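Local atomic coordinates of NADH dehydrogenase, putative (Plasmodium falciparum, PDB entry 5JWC), a protein that probably oxidises NADH and passes the electrons through bound FAD to ubiquinone, as a membrane-associated type II NADH dehydrogenase of the malaria parasite. Residues L172-K186 and V215-S227. Sequence-based numbering, arbitrary orientation. Where two conformers were deposited one is given.
Sequences LEKCTLPNISNEEKK and VKINYKDIFNFIS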
loop_
_atom_site.group_PDB
_atom_site.type_symbol
_atom_site.label_atom_id
_atom_site.label_comp_id
_atom_site.label_asym_id
_atom_site.label_seq_id
_atom_site.Cartn_x
_atom_site.Cartn_y
_atom_site.Cartn_z
ATOM N N LEU A 172 3.290 7.865 16.741
ATOM C CA LEU A 172 2.646 9.173 16.872
ATOM C C LEU A 172 1.248 9.047 17.480
ATOM O O LEU A 172 0.865 9.840 18.347
ATOM C CB LEU A 172 2.539 9.880 15.523
ATOM C CG LEU A 172 3.817 10.256 14.776
ATOM C CD1 LEU A 172 3.417 10.869 13.417
ATOM C CD2 LEU A 172 4.636 11.240 15.622
ATOM N N GLU A 173 0.477 8.065 17.012
ATOM C CA GLU A 173 -0.876 7.874 17.546
ATOM C C GLU A 173 -0.819 7.402 19.002
ATOM O O GLU A 173 -1.563 7.891 19.847
ATOM C CB GLU A 173 -1.680 6.892 16.691
ATOM C CG GLU A 173 -2.224 7.515 15.386
ATOM C CD GLU A 173 -3.169 8.708 15.601
ATOM O OE1 GLU A 173 -3.319 9.531 14.661
ATOM O OE2 GLU A 173 -3.764 8.842 16.698
ATOM N N LYS A 174 0.085 6.476 19.298
ATOM C CA LYS A 174 0.224 5.968 20.654
ATOM C C LYS A 174 0.540 7.087 21.646
ATOM O O LYS A 174 -0.005 7.114 22.754
ATOM C CB LYS A 174 1.305 4.893 20.700
ATOM C CG LYS A 174 1.556 4.329 22.077
ATOM C CD LYS A 174 2.665 3.289 22.045
ATOM C CE LYS A 174 2.910 2.697 23.436
ATOM N NZ LYS A 174 3.899 1.576 23.420
ATOM N N CYS A 175 1.382 8.034 21.237
ATOM C CA CYS A 175 1.791 9.138 22.109
ATOM C C CYS A 175 0.781 10.276 22.213
ATOM O O CYS A 175 1.009 11.237 22.938
ATOM C CB CYS A 175 3.128 9.724 21.634
ATOM S SG CYS A 175 4.486 8.589 21.891
ATOM N N THR A 176 -0.326 10.173 21.487
ATOM C CA THR A 176 -1.391 11.159 21.592
ATOM C C THR A 176 -2.408 10.704 22.668
ATOM O O THR A 176 -3.259 11.474 23.087
ATOM C CB THR A 176 -2.061 11.378 20.205
ATOM O OG1 THR A 176 -1.074 11.905 19.305
ATOM C CG2 THR A 176 -3.203 12.383 20.270
ATOM N N LEU A 177 -2.289 9.462 23.126
ATOM C CA LEU A 177 -3.181 8.932 24.163
ATOM C C LEU A 177 -2.923 9.558 25.541
ATOM O O LEU A 177 -1.805 9.977 25.834
ATOM C CB LEU A 177 -3.049 7.424 24.244
ATOM C CG LEU A 177 -3.359 6.722 22.921
ATOM C CD1 LEU A 177 -3.255 5.203 23.087
ATOM C CD2 LEU A 177 -4.740 7.142 22.395
ATOM N N PRO A 178 -3.962 9.623 26.394
ATOM C CA PRO A 178 -3.801 10.338 27.673
ATOM C C PRO A 178 -3.029 9.541 28.732
ATOM O O PRO A 178 -2.583 10.099 29.741
ATOM C CB PRO A 178 -5.250 10.576 28.116
ATOM C CG PRO A 178 -6.017 9.427 27.524
ATOM C CD PRO A 178 -5.346 9.144 26.192
ATOM N N ASN A 179 -2.869 8.248 28.486
ATOM C CA ASN A 179 -2.276 7.319 29.436
ATOM C C ASN A 179 -0.742 7.197 29.409
ATOM O O ASN A 179 -0.204 6.146 29.756
ATOM C CB ASN A 179 -2.891 5.923 29.218
ATOM C CG ASN A 179 -2.675 5.384 27.782
ATOM O OD1 ASN A 179 -1.766 5.809 27.065
ATOM N ND2 ASN A 179 -3.506 4.426 27.379
ATOM N N ILE A 180 -0.055 8.278 29.030
ATOM C CA ILE A 180 1.398 8.254 28.826
ATOM C C ILE A 180 2.052 9.574 29.255
ATOM O O ILE A 180 1.585 10.650 28.890
ATOM C CB ILE A 180 1.733 7.939 27.339
ATOM C CG1 ILE A 180 1.547 6.442 27.063
ATOM C CG2 ILE A 180 3.158 8.345 26.992
ATOM C CD1 ILE A 180 1.229 6.098 25.613
ATOM N N SER A 181 3.124 9.488 30.044
ATOM C CA SER A 181 3.811 10.681 30.540
ATOM C C SER A 181 4.705 11.314 29.491
ATOM O O SER A 181 5.045 10.688 28.488
ATOM C CB SER A 181 4.665 10.343 31.759
ATOM O OG SER A 181 5.701 9.444 31.392
ATOM N N ASN A 182 5.096 12.556 29.749
ATOM C CA ASN A 182 6.001 13.283 28.875
ATOM C C ASN A 182 7.362 12.591 28.740
ATOM O O ASN A 182 7.950 12.540 27.651
ATOM C CB ASN A 182 6.179 14.708 29.396
ATOM C CG ASN A 182 4.941 15.551 29.198
ATOM O OD1 ASN A 182 3.880 15.040 28.822
ATOM N ND2 ASN A 182 5.067 16.852 29.430
ATOM N N GLU A 183 7.848 12.028 29.839
ATOM C CA GLU A 183 9.126 11.336 29.803
ATOM C C GLU A 183 9.035 10.093 28.920
ATOM O O GLU A 183 9.976 9.765 28.198
ATOM C CB GLU A 183 9.589 10.969 31.213
ATOM C CG GLU A 183 11.099 11.103 31.392
ATOM C CD GLU A 183 11.620 12.477 30.947
ATOM O OE1 GLU A 183 11.086 13.508 31.426
ATOM O OE2 GLU A 183 12.554 12.523 30.112
ATOM N N GLU A 184 7.918 9.379 28.992
ATOM C CA GLU A 184 7.763 8.188 28.167
ATOM C C GLU A 184 7.658 8.574 26.696
ATOM O O GLU A 184 8.123 7.841 25.829
ATOM C CB GLU A 184 6.525 7.375 28.564
ATOM C CG GLU A 184 6.546 6.800 29.971
ATOM C CD GLU A 184 5.146 6.401 30.456
ATOM O OE1 GLU A 184 4.271 7.289 30.625
ATOM O OE2 GLU A 184 4.912 5.185 30.636
ATOM N N LYS A 185 7.047 9.728 26.438
ATOM C CA LYS A 185 6.897 10.250 25.086
ATOM C C LYS A 185 8.256 10.586 24.471
ATOM O O LYS A 185 8.524 10.232 23.317
ATOM C CB LYS A 185 6.004 11.497 25.074
ATOM C CG LYS A 185 4.520 11.256 25.354
ATOM C CD LYS A 185 3.722 12.544 25.142
ATOM C CE LYS A 185 2.415 12.540 25.928
ATOM N NZ LYS A 185 1.562 13.737 25.664
ATOM N N LYS A 186 9.103 11.279 25.234
ATOM C CA LYS A 186 10.420 11.669 24.737
ATOM C C LYS A 186 11.219 10.433 24.348
ATOM O O LYS A 186 11.956 10.453 23.380
ATOM C CB LYS A 186 11.202 12.473 25.774
ATOM C CG LYS A 186 10.637 13.838 26.088
ATOM C CD LYS A 186 11.544 14.549 27.105
ATOM C CE LYS A 186 10.866 15.750 27.745
ATOM N NZ LYS A 186 11.680 16.297 28.878
ATOM N N VAL A 215 3.715 16.501 10.332
ATOM C CA VAL A 215 3.597 16.007 11.695
ATOM C C VAL A 215 3.396 17.177 12.661
ATOM O O VAL A 215 2.532 17.126 13.542
ATOM C CB VAL A 215 4.824 15.168 12.109
ATOM C CG1 VAL A 215 4.749 14.813 13.588
ATOM C CG2 VAL A 215 4.903 13.898 11.263
ATOM N N LYS A 216 4.168 18.241 12.462
ATOM C CA LYS A 216 4.051 19.427 13.296
ATOM C C LYS A 216 2.615 19.983 13.224
ATOM O O LYS A 216 2.059 20.415 14.224
ATOM C CB LYS A 216 5.069 20.492 12.876
ATOM C CG LYS A 216 5.157 21.694 13.838
ATOM C CD LYS A 216 6.098 22.776 13.304
ATOM C CE LYS A 216 6.601 23.678 14.439
ATOM N NZ LYS A 216 7.378 24.838 13.923
ATOM N N ILE A 217 2.022 19.933 12.036
ATOM C CA ILE A 217 0.659 20.404 11.815
ATOM C C ILE A 217 -0.387 19.475 12.427
ATOM O O ILE A 217 -1.295 19.933 13.128
ATOM C CB ILE A 217 0.400 20.577 10.305
ATOM C CG1 ILE A 217 1.214 21.763 9.787
ATOM C CG2 ILE A 217 -1.079 20.782 10.012
ATOM C CD1 ILE A 217 1.246 21.865 8.275
ATOM N N ASN A 218 -0.254 18.170 12.204
ATOM C CA ASN A 218 -1.272 17.232 12.676
ATOM C C ASN A 218 -1.113 16.718 14.111
ATOM O O ASN A 218 -2.049 16.167 14.682
ATOM C CB ASN A 218 -1.344 16.049 11.714
ATOM C CG ASN A 218 -1.971 16.426 10.402
ATOM O OD1 ASN A 218 -3.185 16.355 10.250
ATOM N ND2 ASN A 218 -1.150 16.842 9.444
ATOM N N TYR A 219 0.073 16.863 14.690
ATOM C CA TYR A 219 0.310 16.360 16.040
ATOM C C TYR A 219 1.007 17.423 16.870
ATOM O O TYR A 219 2.013 17.146 17.529
ATOM C CB TYR A 219 1.155 15.077 16.014
ATOM C CG TYR A 219 0.505 13.905 15.309
ATOM C CD1 TYR A 219 -0.178 12.926 16.035
ATOM C CD2 TYR A 219 0.584 13.766 13.926
ATOM C CE1 TYR A 219 -0.771 11.848 15.404
ATOM C CE2 TYR A 219 -0.019 12.676 13.272
ATOM C CZ TYR A 219 -0.688 11.727 14.022
ATOM O OH TYR A 219 -1.289 10.656 13.413
ATOM N N LYS A 220 0.476 18.642 16.839
ATOM C CA LYS A 220 1.180 19.768 17.455
ATOM C C LYS A 220 1.524 19.544 18.932
ATOM O O LYS A 220 2.588 19.958 19.387
ATOM C CB LYS A 220 0.373 21.050 17.302
ATOM C CG LYS A 220 1.149 22.278 17.733
ATOM C CD LYS A 220 0.328 23.552 17.638
ATOM C CE LYS A 220 1.110 24.720 18.226
ATOM N NZ LYS A 220 0.394 26.014 18.053
ATOM N N ASP A 221 0.659 18.850 19.664
ATOM C CA ASP A 221 0.857 18.659 21.106
ATOM C C ASP A 221 2.031 17.754 21.478
ATOM O O ASP A 221 2.477 17.782 22.621
ATOM C CB ASP A 221 -0.419 18.103 21.744
ATOM C CG ASP A 221 -1.512 19.162 21.884
ATOM O OD1 ASP A 221 -2.711 18.789 21.905
ATOM O OD2 ASP A 221 -1.168 20.366 21.973
ATOM N N ILE A 222 2.522 16.944 20.539
ATOM C CA ILE A 222 3.653 16.071 20.841
ATOM C C ILE A 222 4.874 16.406 19.996
ATOM O O ILE A 222 5.912 15.770 20.143
ATOM C CB ILE A 222 3.316 14.568 20.648
ATOM C CG1 ILE A 222 2.912 14.274 19.198
ATOM C CG2 ILE A 222 2.228 14.111 21.632
ATOM C CD1 ILE A 222 2.700 12.782 18.930
ATOM N N PHE A 223 4.752 17.410 19.129
ATOM C CA PHE A 223 5.832 17.777 18.222
ATOM C C PHE A 223 7.133 17.990 18.970
ATOM O O PHE A 223 8.187 17.502 18.552
ATOM C CB PHE A 223 5.494 19.037 17.433
ATOM C CG PHE A 223 6.669 19.600 16.674
ATOM C CD1 PHE A 223 7.099 19.009 15.494
ATOM C CD2 PHE A 223 7.362 20.710 17.154
ATOM C CE1 PHE A 223 8.197 19.518 14.797
ATOM C CE2 PHE A 223 8.460 21.222 16.468
ATOM C CZ PHE A 223 8.876 20.625 15.283
ATOM N N ASN A 224 7.037 18.694 20.095
ATOM C CA ASN A 224 8.200 19.099 20.878
ATOM C C ASN A 224 8.931 17.940 21.529
ATOM O O ASN A 224 10.073 18.094 21.940
ATOM C CB ASN A 224 7.778 20.089 21.970
ATOM C CG ASN A 224 7.459 21.467 21.420
ATOM O OD1 ASN A 224 8.144 21.976 20.518
ATOM N ND2 ASN A 224 6.413 22.085 21.966
ATOM N N PHE A 225 8.285 16.781 21.623
ATOM C CA PHE A 225 8.933 15.607 22.211
ATOM C C PHE A 225 9.675 14.731 21.205
ATOM O O PHE A 225 10.336 13.773 21.585
ATOM C CB PHE A 225 7.896 14.768 22.950
ATOM C CG PHE A 225 7.125 15.549 23.967
ATOM C CD1 PHE A 225 7.788 16.418 24.820
ATOM C CD2 PHE A 225 5.745 15.440 24.061
ATOM C CE1 PHE A 225 7.097 17.152 25.769
ATOM C CE2 PHE A 225 5.045 16.175 25.011
ATOM C CZ PHE A 225 5.722 17.030 25.862
ATOM N N ILE A 226 9.546 15.048 19.925
ATOM C CA ILE A 226 10.155 14.241 18.874
ATOM C C ILE A 226 11.627 14.595 18.689
ATOM O O ILE A 226 11.981 15.770 18.650
ATOM C CB ILE A 226 9.420 14.424 17.536
ATOM C CG1 ILE A 226 7.937 14.050 17.697
ATOM C CG2 ILE A 226 10.096 13.576 16.436
ATOM C CD1 ILE A 226 7.097 14.375 16.501
ATOM N N SER A 227 12.480 13.582 18.572
ATOM C CA SER A 227 13.870 13.831 18.235
ATOM C C SER A 227 14.382 12.810 17.239
ATOM O O SER A 227 13.825 11.717 17.100
ATOM C CB SER A 227 14.753 13.808 19.490
ATOM O OG SER A 227 14.568 12.599 20.219
HETATM O O HOH W 1 12.426 12.334 21.864
#
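Leu172 and Glu173, in the last turn of helix 158-174, take hold of Tyr219 from two directions. CB of Leu172 lies over one ring face, 4.0 Å from the centroid, in a CH-pi contact, while at the phenol end Tyr219 OH donates to Glu173 OE1 across 2.6 Å, arriving 41° out of the carboxylate plane; the pair illustrates how an aromatic ring can be fixed by an apolar group on its face and a polar partner on its hydroxyl. CB of Glu173 points away from segment 215-227; a bend at chi2 (-60°) brings the carboxylate back to the phenol. CD1 of Leu172 stays against the ring and Val215, while CD2 reaches Ile222 and Ile226, 4.1 Å from Ile226 CD1. Ile222 also packs against Cys175 CB. At the ring edge sits Thr176 OG1, 3.5 Å from Tyr219 CD1, its rotation fixed by a bond to Leu172 O. A second patch forms around Phe225, met obliquely by the aliphatic chain of Lys185 (Lys185 CD 3.7 Å from Phe225 CD2), by Lys186 and by the amide of Asn182. Nearby, one water bridges Lys186 O, Phe225 O and Ser227 OG. A capping box of Ser181 and Glu184 starts the helix that presents these lysines. The same Glu173 oxygen also salt-bridges Arg87 of the second subunit, so the tyrosine bond borders the dimer interface. The contact sets helices 158-174 and 182-188 against the end of helix 198-218 and the short, weakly bonded helix 220-223, just before strand 227-232, which pairs with strand 190-194 in the parallel sheet.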